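Local coordinates for NIF3-related protein (Bacillus cereus, PDB 2GX8), which is of unknown function but binds a pair of zinc ions in a motif conserved in the NIF3 family and carries a domain thought to be regulatory, at residues C[287-291]-C[292-296]; C[335-338]-C[339-343]; C[365-368]-C[369-372]; C[321-324]-C[325-329]. All coordinates share one frame; numbering follows the deposited sequence.

Contact 1: C[287-291]-C[292-296]; sequences HVKQS and LDVKG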
loop_
_atom_site.group_PDB
_atom_site.type_symbol
_atom_site.label_atom_id
_atom_site.label_comp_id
_atom_site.label_asym_id
_atom_site.label_seq_id
_atom_site.Cartn_x
_atom_site.Cartn_y
_atom_site.Cartn_z
ATOM N N HIS C 287 35.620 15.558 26.630
ATOM C CA HIS C 287 34.812 15.227 27.789
ATOM C C HIS C 287 33.883 14.063 27.453
ATOM O O HIS C 287 33.735 13.167 28.256
ATOM C CB HIS C 287 34.010 16.420 28.260
ATOM C CG HIS C 287 33.156 16.130 29.454
ATOM N ND1 HIS C 287 31.784 16.012 29.378
ATOM C CD2 HIS C 287 33.481 15.922 30.754
ATOM C CE1 HIS C 287 31.300 15.742 30.577
ATOM N NE2 HIS C 287 32.308 15.670 31.429
ATOM N N VAL C 288 33.272 14.054 26.276
ATOM C CA VAL C 288 32.460 12.887 25.891
ATOM C C VAL C 288 33.269 11.589 25.894
ATOM O O VAL C 288 32.759 10.557 26.298
ATOM C CB VAL C 288 31.791 13.086 24.545
ATOM C CG1 VAL C 288 31.226 11.761 23.980
ATOM C CG2 VAL C 288 30.703 14.123 24.701
ATOM N N LYS C 289 34.543 11.656 25.503
ATOM C CA LYS C 289 35.388 10.446 25.415
ATOM C C LYS C 289 35.754 9.864 26.759
ATOM O O LYS C 289 35.680 8.661 26.961
ATOM C CB LYS C 289 36.661 10.691 24.577
ATOM C CG LYS C 289 36.376 11.142 23.151
ATOM C CD LYS C 289 37.490 10.844 22.160
ATOM C CE LYS C 289 38.721 11.659 22.406
ATOM N NZ LYS C 289 39.834 11.217 21.519
ATOM N N GLN C 290 36.155 10.733 27.674
ATOM C CA GLN C 290 36.562 10.330 29.005
ATOM C C GLN C 290 35.346 9.864 29.765
ATOM O O GLN C 290 35.342 8.812 30.408
ATOM C CB GLN C 290 37.271 11.519 29.702
ATOM C CG GLN C 290 37.555 11.384 31.201
ATOM C CD GLN C 290 36.374 11.826 32.094
ATOM O OE1 GLN C 290 36.195 11.313 33.202
ATOM N NE2 GLN C 290 35.567 12.775 31.606
ATOM N N SER C 291 34.303 10.663 29.617
ATOM C CA SER C 291 33.037 10.546 30.294
ATOM C C SER C 291 32.278 9.283 29.900
ATOM O O SER C 291 31.715 8.597 30.756
ATOM C CB SER C 291 32.276 11.795 29.901
ATOM O OG SER C 291 31.163 12.034 30.685
ATOM N N LEU C 292 32.287 8.977 28.599
ATOM C CA LEU C 292 31.611 7.791 28.061
ATOM C C LEU C 292 32.539 6.620 27.727
ATOM O O LEU C 292 32.072 5.636 27.169
ATOM C CB LEU C 292 30.776 8.140 26.841
ATOM C CG LEU C 292 29.688 9.201 27.035
ATOM C CD1 LEU C 292 28.842 9.305 25.764
ATOM C CD2 LEU C 292 28.823 8.886 28.230
ATOM N N ASP C 293 33.830 6.740 28.067
ATOM C CA ASP C 293 34.834 5.681 27.922
ATOM C C ASP C 293 35.023 5.194 26.493
ATOM O O ASP C 293 34.902 4.000 26.207
ATOM C CB ASP C 293 34.524 4.505 28.877
ATOM C CG ASP C 293 35.673 3.471 28.973
ATOM O OD1 ASP C 293 36.820 3.762 28.560
ATOM O OD2 ASP C 293 35.424 2.358 29.497
ATOM N N VAL C 294 35.308 6.120 25.586
ATOM C CA VAL C 294 35.591 5.756 24.209
ATOM C C VAL C 294 36.947 6.298 23.751
ATOM O O VAL C 294 37.402 7.362 24.206
ATOM C CB VAL C 294 34.455 6.124 23.224
ATOM C CG1 VAL C 294 33.204 5.293 23.532
ATOM C CG2 VAL C 294 34.154 7.575 23.254
ATOM N N LYS C 295 37.596 5.558 22.857
ATOM C CA LYS C 295 38.892 5.973 22.366
ATOM C C LYS C 295 38.813 7.055 21.299
ATOM O O LYS C 295 39.683 7.909 21.210
ATOM C CB LYS C 295 39.702 4.747 21.944
ATOM C CG LYS C 295 39.845 3.719 23.098
ATOM C CD LYS C 295 40.550 4.336 24.355
ATOM C CE LYS C 295 40.417 3.464 25.635
ATOM N NZ LYS C 295 38.988 3.280 26.086
ATOM N N GLY C 296 37.757 7.055 20.505
ATOM C CA GLY C 296 37.603 8.088 19.489
ATOM C C GLY C 296 36.170 8.517 19.259
ATOM O O GLY C 296 35.243 7.832 19.657
#
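Lys289 NZ has three acceptors around it, two of them weak. Across the contact it makes a weak hydrogen bond, 3.3 Å long, to Lys295 O; it also forms a salt bridge with the terminal carboxylate of Val397 of the second subunit and a long, weak ion pair with Glu286. Lys289 CD lies 3.8 Å from Gly296 CA, and the bend at chi3 (-68°) beyond it takes CE and NZ to Lys295 O. Nearer the backbone, Lys289 CB is 3.4 Å from Val294 O. The helix ends here. Asp293 has positive phi, and Val294 N reaches back five residues to Lys289 O at 2.9 Å, lying in the carbonyl plane on a lone pair. With a weaker companion from Asp293 N to Gln290 O, this approaches a Schellman motif, which turns helix 281-292 into the loop before strand 298-300. One turn back, Leu292 N donates to Val288 O at 2.8 Å. The same two residues also touch through Val288 CG1 and Leu292 CD1, 3.9 Å apart, and both side chains continue onto helix 137-145 and Pro355. Val294 CG2 leans on Lys289 CA. At the solvent-exposed end of the turn, Lys295 NZ folds back to Asp293 OD1, 3.3 Å away, in a salt bridge whose hydrogen bond is weak.

Contact 2: C[335-338]-C[339-343]; sequences GDMY and YHVAH
Met337 CE presses against the first turn of the helix, 3.2 Å from Val341 CG1, which is tighter than a usual carbon contact. The same methyl lies 3.3 Å from Ala342 N and 4.0 Å from Ala342 CB. The bend at chi2 (60°) carries it there, since CG leaves the backbone anti to N and only then does the chain swing in toward the helix. Next to it, Tyr338 CB rests on Val341 CG2 at 4.0 Å, while its ring leads away. Tyr338 is the N-cap residue, and its carbonyl O receives Ala342 N at 2.8 Å, the first i to i+4 bond of the helix. Further out, Asn318 OD1 takes the Tyr338 N-H, and Asp354 and Arg298 hold the two backbone polar atoms of Met337. The helix start also faces the second subunit: Tyr339 N donates to Asp336 OD1 there, Tyr339 OH bonds to its Asp72 and Asn358, and the ring stacks on its His357. Within the chain, Asp336 OD2 accepts from ND1 of His357, a zinc ligand, making it a second-shell residue that orients a metal-binding imidazole. In the fold, the segment 335-338 is the turn of a beta-alpha-beta crossover: strand 331-335 runs into it, helix 339-348 leaves it, and strand 351-354 then returns parallel beside the first.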
loop_
_atom_site.group_PDB
_atom_site.type_symbol
_atom_site.label_atom_id
_atom_site.label_comp_id
_atom_site.label_asym_id
_atom_site.label_seq_id
_atom_site.Cartn_x
_atom_site.Cartn_y
_atom_site.Cartn_z
ATOM N N GLY C 335 24.668 8.352 18.231
ATOM C CA GLY C 335 25.405 7.434 17.376
ATOM C C GLY C 335 24.893 7.333 15.953
ATOM O O GLY C 335 23.843 7.880 15.600
ATOM N N ASP C 336 25.666 6.644 15.126
ATOM C CA ASP C 336 25.298 6.342 13.740
ATOM C C ASP C 336 25.021 7.522 12.844
ATOM O O ASP C 336 24.209 7.442 11.945
ATOM C CB ASP C 336 24.107 5.389 13.729
ATOM C CG ASP C 336 24.453 4.031 14.286
ATOM O OD1 ASP C 336 25.634 3.630 14.122
ATOM O OD2 ASP C 336 23.541 3.376 14.888
ATOM N N MET C 337 25.738 8.610 13.043
ATOM C CA MET C 337 25.485 9.808 12.254
ATOM C C MET C 337 25.717 9.635 10.727
ATOM O O MET C 337 26.848 9.369 10.286
ATOM C CB MET C 337 26.325 10.950 12.828
ATOM C CG MET C 337 25.834 12.291 12.431
ATOM S SD MET C 337 24.138 12.550 13.004
ATOM C CE MET C 337 23.826 13.842 11.893
ATOM N N TYR C 338 24.652 9.791 9.938
ATOM C CA TYR C 338 24.734 9.677 8.488
ATOM C C TYR C 338 25.261 10.949 7.827
ATOM O O TYR C 338 24.961 12.067 8.245
ATOM C CB TYR C 338 23.391 9.303 7.866
ATOM C CG TYR C 338 23.125 7.824 7.936
ATOM C CD1 TYR C 338 22.165 7.282 8.829
ATOM C CD2 TYR C 338 23.854 6.939 7.122
ATOM C CE1 TYR C 338 21.944 5.882 8.909
ATOM C CE2 TYR C 338 23.652 5.557 7.199
ATOM C CZ TYR C 338 22.704 5.032 8.088
ATOM O OH TYR C 338 22.547 3.666 8.112
ATOM N N TYR C 339 26.001 10.765 6.748
ATOM C CA TYR C 339 26.624 11.886 6.034
ATOM C C TYR C 339 25.631 12.998 5.753
ATOM O O TYR C 339 25.873 14.141 6.109
ATOM C CB TYR C 339 27.230 11.365 4.721
ATOM C CG TYR C 339 28.050 12.363 3.924
ATOM C CD1 TYR C 339 27.549 12.944 2.752
ATOM C CD2 TYR C 339 29.348 12.678 4.303
ATOM C CE1 TYR C 339 28.324 13.864 1.999
ATOM C CE2 TYR C 339 30.139 13.581 3.552
ATOM C CZ TYR C 339 29.627 14.166 2.408
ATOM O OH TYR C 339 30.413 15.061 1.692
ATOM N N HIS C 340 24.509 12.650 5.124
ATOM C CA HIS C 340 23.521 13.641 4.752
ATOM C C HIS C 340 22.832 14.270 5.956
ATOM O O HIS C 340 22.543 15.470 5.952
ATOM C CB HIS C 340 22.562 13.109 3.699
ATOM C CG HIS C 340 23.245 12.801 2.396
ATOM N ND1 HIS C 340 23.737 13.791 1.561
ATOM C CD2 HIS C 340 23.549 11.617 1.797
ATOM C CE1 HIS C 340 24.294 13.232 0.497
ATOM N NE2 HIS C 340 24.198 11.916 0.616
ATOM N N VAL C 341 22.623 13.488 7.006
ATOM C CA VAL C 341 22.037 14.058 8.197
ATOM C C VAL C 341 23.022 15.072 8.791
ATOM O O VAL C 341 22.614 16.141 9.236
ATOM C CB VAL C 341 21.611 12.974 9.178
ATOM C CG1 VAL C 341 20.968 13.618 10.402
ATOM C CG2 VAL C 341 20.580 12.028 8.507
ATOM N N ALA C 342 24.321 14.759 8.746
ATOM C CA ALA C 342 25.347 15.654 9.293
ATOM C C ALA C 342 25.393 16.942 8.486
ATOM O O ALA C 342 25.535 18.009 9.073
ATOM C CB ALA C 342 26.696 14.986 9.390
ATOM N N HIS C 343 25.213 16.892 7.164
ATOM C CA HIS C 343 25.155 18.177 6.427
ATOM C C HIS C 343 23.905 18.947 6.848
ATOM O O HIS C 343 23.935 20.164 6.927
ATOM C CB HIS C 343 25.189 18.009 4.898
ATOM C CG HIS C 343 26.568 17.981 4.335
ATOM N ND1 HIS C 343 27.365 19.112 4.262
ATOM C CD2 HIS C 343 27.310 16.967 3.848
ATOM C CE1 HIS C 343 28.536 18.790 3.746
ATOM N NE2 HIS C 343 28.524 17.497 3.465
#

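Contact 3: C[365-368]-C[369-372]; sequences QGVQ and KQLQ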
loop_
_atom_site.group_PDB
_atom_site.type_symbol
_atom_site.label_atom_id
_atom_site.label_comp_id
_atom_site.label_asym_id
_atom_site.label_seq_id
_atom_site.Cartn_x
_atom_site.Cartn_y
_atom_site.Cartn_z
ATOM N N GLN C 365 25.445 -1.967 33.447
ATOM C CA GLN C 365 25.734 -1.763 34.869
ATOM C C GLN C 365 24.556 -1.053 35.520
ATOM O O GLN C 365 24.277 -1.271 36.695
ATOM C CB GLN C 365 26.989 -0.905 35.058
ATOM C CG GLN C 365 28.311 -1.480 34.517
ATOM C CD GLN C 365 29.155 -2.176 35.564
ATOM O OE1 GLN C 365 29.877 -3.135 35.259
ATOM N NE2 GLN C 365 29.093 -1.683 36.800
ATOM N N GLY C 366 23.871 -0.210 34.744
ATOM C CA GLY C 366 22.706 0.537 35.223
ATOM C C GLY C 366 21.519 -0.342 35.553
ATOM O O GLY C 366 20.960 -0.267 36.658
ATOM N N VAL C 367 21.133 -1.176 34.588
ATOM C CA VAL C 367 20.044 -2.135 34.767
ATOM C C VAL C 367 20.424 -3.185 35.803
ATOM O O VAL C 367 19.570 -3.629 36.556
ATOM C CB VAL C 367 19.633 -2.795 33.435
ATOM C CG1 VAL C 367 18.726 -4.008 33.663
ATOM C CG2 VAL C 367 18.944 -1.773 32.541
ATOM N N GLN C 368 21.703 -3.567 35.841
ATOM C CA GLN C 368 22.202 -4.519 36.848
ATOM C C GLN C 368 21.963 -4.003 38.264
ATOM O O GLN C 368 21.541 -4.775 39.125
ATOM C CB GLN C 368 23.691 -4.815 36.665
ATOM C CG GLN C 368 24.300 -5.702 37.753
ATOM C CD GLN C 368 25.838 -5.626 37.816
ATOM O OE1 GLN C 368 26.518 -6.659 37.895
ATOM N NE2 GLN C 368 26.390 -4.397 37.774
ATOM N N LYS C 369 22.234 -2.714 38.508
ATOM C CA LYS C 369 22.026 -2.149 39.850
ATOM C C LYS C 369 20.532 -2.159 40.173
ATOM O O LYS C 369 20.097 -2.823 41.123
ATOM C CB LYS C 369 22.588 -0.721 40.008
ATOM C CG LYS C 369 22.212 -0.139 41.396
ATOM C CD LYS C 369 22.264 1.412 41.595
ATOM C CE LYS C 369 23.609 1.976 42.123
ATOM N NZ LYS C 369 24.744 1.955 41.133
ATOM N N GLN C 370 19.769 -1.414 39.374
ATOM C CA GLN C 370 18.315 -1.328 39.487
ATOM C C GLN C 370 17.682 -2.694 39.756
ATOM O O GLN C 370 16.955 -2.847 40.727
ATOM C CB GLN C 370 17.706 -0.740 38.202
ATOM C CG GLN C 370 17.835 0.770 38.032
ATOM C CD GLN C 370 17.501 1.256 36.607
ATOM O OE1 GLN C 370 16.898 2.319 36.415
ATOM N NE2 GLN C 370 17.887 0.475 35.612
ATOM N N LEU C 371 17.975 -3.682 38.910
ATOM C CA LEU C 371 17.383 -5.015 39.060
ATOM C C LEU C 371 17.860 -5.767 40.303
ATOM O O LEU C 371 17.049 -6.391 40.978
ATOM C CB LEU C 371 17.538 -5.869 37.790
ATOM C CG LEU C 371 16.714 -7.170 37.739
ATOM C CD1 LEU C 371 15.206 -6.874 37.795
ATOM C CD2 LEU C 371 17.047 -8.041 36.531
ATOM N N GLN C 372 19.153 -5.712 40.619
ATOM C CA GLN C 372 19.651 -6.365 41.836
ATOM C C GLN C 372 18.906 -5.805 43.052
ATOM O O GLN C 372 18.532 -6.535 43.958
ATOM C CB GLN C 372 21.141 -6.110 42.024
ATOM C CG GLN C 372 21.773 -6.942 43.116
ATOM C CD GLN C 372 21.917 -8.405 42.733
ATOM O OE1 GLN C 372 21.257 -9.275 43.306
ATOM N NE2 GLN C 372 22.762 -8.682 41.738
#
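Gln370 lays its side chain back along the preceding turn, over Gly366 and Val367. The backbone puts Gln370 CB 3.6 Å from Gly366 O; chi1 (-77°), with CG beside the backbone N, keeps CG close to that oxygen too, and the extended chain brings NE2 to 3.5 Å from Val367 CA. Where the amide ends, Val367 CG2 lies 3.9 Å from NE2; the firm polar partner of that nitrogen is Tyr42 OH, outside the helix. All this happens within helix 362-377, which packs against strand 383-386, an outermost strand of the five-stranded sheet, and follows closely on the zinc ligands His357 and Glu360. Gln368 meets Ala386 of that strand, while Leu371 meets Ile384 and also Met41. Leu371 CB sits 3.3 Å from Val367 O, directly beside the backbone bond from Leu371 N to the same oxygen, 2.8 Å long. Lys369 behaves differently: its CB lies near both Gln365 O and Gly366 O, but bends at chi3 (-92°) and chi4 (72°) take the ammonium end away from the neighbouring turn. Under these side chains, Lys369 N donates to Gln365 O at 3.1 Å, and Gln372 N to Gln368 O at 3.0 Å.

Contact 4: C[321-324]-C[325-329]; sequences INQA and KFKGA
Ala329 N bonds to Ala324 O at 2.9 Å and Gly328 N to Lys325 O at 2.8 Å, the paired bonds of a Schellman motif closing helix 321-326. Gly328 turns the chain with positive phi, a conformation in which glycine is at ease. The motif belongs to a beta-alpha-beta unit, in which the helix connects strand 306-313 to its parallel neighbour 331-335. Lys327 can be followed outward from this turn. Its backbone N gives a nearly straight bond to Gln323 O, 2.9 Å long with an N-H...O angle of 177°. CB passes 3.5 Å from that same oxygen, and CG, held beside the backbone N (chi1 -61°), comes to 3.3 Å from it. A bend at chi2 then sends the chain across the glutamine, until CE packs 3.3 Å from Gln323 NE2. At the tip, NZ is 3.7 Å from NE2, and both nitrogens donate to Leu153 O; the shared acceptor is consistent with two donors lying this close. On the inner side, Ala324 and Ala329 touch Leu350, and Ala324 also touches Tyr332 of strand 331-335. The other branch of the Gln323 amide approaches Phe326 obliquely, with amide and ring planes 39° apart and OE1 4.2 Å from CD1.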
loop_
_atom_site.group_PDB
_atom_site.type_symbol
_atom_site.label_atom_id
_atom_site.label_comp_id
_atom_site.label_asym_id
_atom_site.label_seq_id
_atom_site.Cartn_x
_atom_site.Cartn_y
_atom_site.Cartn_z
ATOM N N ILE C 321 17.627 15.425 14.961
ATOM C CA ILE C 321 18.431 16.622 14.875
ATOM C C ILE C 321 17.577 17.909 14.895
ATOM O O ILE C 321 18.037 18.932 15.401
ATOM C CB ILE C 321 19.421 16.591 13.668
ATOM C CG1 ILE C 321 18.673 16.651 12.348
ATOM C CG2 ILE C 321 20.299 15.326 13.737
ATOM C CD1 ILE C 321 19.539 16.987 11.157
ATOM N N ASN C 322 16.354 17.866 14.364
ATOM C CA ASN C 322 15.508 19.049 14.318
ATOM C C ASN C 322 14.974 19.381 15.674
ATOM O O ASN C 322 14.887 20.554 16.043
ATOM C CB ASN C 322 14.382 18.902 13.298
ATOM C CG ASN C 322 14.873 19.122 11.885
ATOM O OD1 ASN C 322 15.247 18.175 11.205
ATOM N ND2 ASN C 322 14.974 20.388 11.474
ATOM N N GLN C 323 14.654 18.332 16.417
ATOM C CA GLN C 323 14.171 18.456 17.778
ATOM C C GLN C 323 15.265 19.042 18.646
ATOM O O GLN C 323 15.063 20.036 19.323
ATOM C CB GLN C 323 13.698 17.079 18.281
ATOM C CG GLN C 323 12.902 17.091 19.584
ATOM C CD GLN C 323 11.557 17.897 19.578
ATOM O OE1 GLN C 323 11.116 18.457 18.562
ATOM N NE2 GLN C 323 10.922 17.952 20.744
ATOM N N ALA C 324 16.445 18.446 18.573
ATOM C CA ALA C 324 17.629 18.911 19.314
ATOM C C ALA C 324 17.902 20.407 19.123
ATOM O O ALA C 324 18.187 21.096 20.086
ATOM C CB ALA C 324 18.846 18.085 18.947
ATOM N N LYS C 325 17.777 20.904 17.892
ATOM C CA LYS C 325 17.970 22.325 17.596
ATOM C C LYS C 325 16.768 23.180 18.030
ATOM O O LYS C 325 16.933 24.279 18.559
ATOM C CB LYS C 325 18.236 22.537 16.109
ATOM C CG LYS C 325 18.684 23.965 15.766
ATOM C CD LYS C 325 20.034 24.242 16.389
ATOM C CE LYS C 325 20.410 25.718 16.376
ATOM N NZ LYS C 325 21.805 25.800 16.930
ATOM N N PHE C 326 15.557 22.682 17.794
ATOM C CA PHE C 326 14.351 23.413 18.198
ATOM C C PHE C 326 14.391 23.689 19.709
ATOM O O PHE C 326 14.131 24.801 20.129
ATOM C CB PHE C 326 13.082 22.640 17.796
ATOM C CG PHE C 326 11.804 23.248 18.322
ATOM C CD1 PHE C 326 11.014 22.552 19.252
ATOM C CD2 PHE C 326 11.401 24.523 17.908
ATOM C CE1 PHE C 326 9.834 23.094 19.744
ATOM C CE2 PHE C 326 10.224 25.091 18.398
ATOM C CZ PHE C 326 9.436 24.380 19.320
ATOM N N LYS C 327 14.722 22.658 20.498
ATOM C CA LYS C 327 14.895 22.764 21.948
ATOM C C LYS C 327 16.154 23.578 22.346
ATOM O O LYS C 327 16.450 23.743 23.532
ATOM C CB LYS C 327 14.992 21.381 22.568
ATOM C CG LYS C 327 13.784 20.486 22.386
ATOM C CD LYS C 327 12.640 20.939 23.229
ATOM C CE LYS C 327 11.597 19.845 23.387
ATOM N NZ LYS C 327 12.045 18.663 24.214
ATOM N N GLY C 328 16.918 24.049 21.367
ATOM C CA GLY C 328 18.063 24.910 21.656
ATOM C C GLY C 328 19.435 24.331 21.955
ATOM O O GLY C 328 20.293 25.054 22.435
ATOM N N ALA C 329 19.667 23.059 21.651
ATOM C CA ALA C 329 20.964 22.436 21.894
ATOM C C ALA C 329 22.037 23.153 21.128
ATOM O O ALA C 329 21.793 23.714 20.055
ATOM C CB ALA C 329 20.936 20.951 21.479
#

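Along the chain the order is contact 1, contact 4, contact 2, contact 3. Contact 4 closes helix 321-326 and contact 2 opens helix 339-348, with strand 331-335 between. Their centres are about 15 Å apart and they touch, Ile321 CG2 packing 4.2 Å from Met337 CE and Ile321 CD1 3.7 Å from Val341 O. Contact 1 lies about 20 Å from contact 2, centre to centre, and both meet the second subunit, so these two helix ends take part in assembly. Contact 3 is set apart, about 32 Å from contact 2 centre to centre, on the helix beside the five-stranded sheet. Along the chain, His357 and Glu360, both zinc ligands, come between contacts 2 and 3.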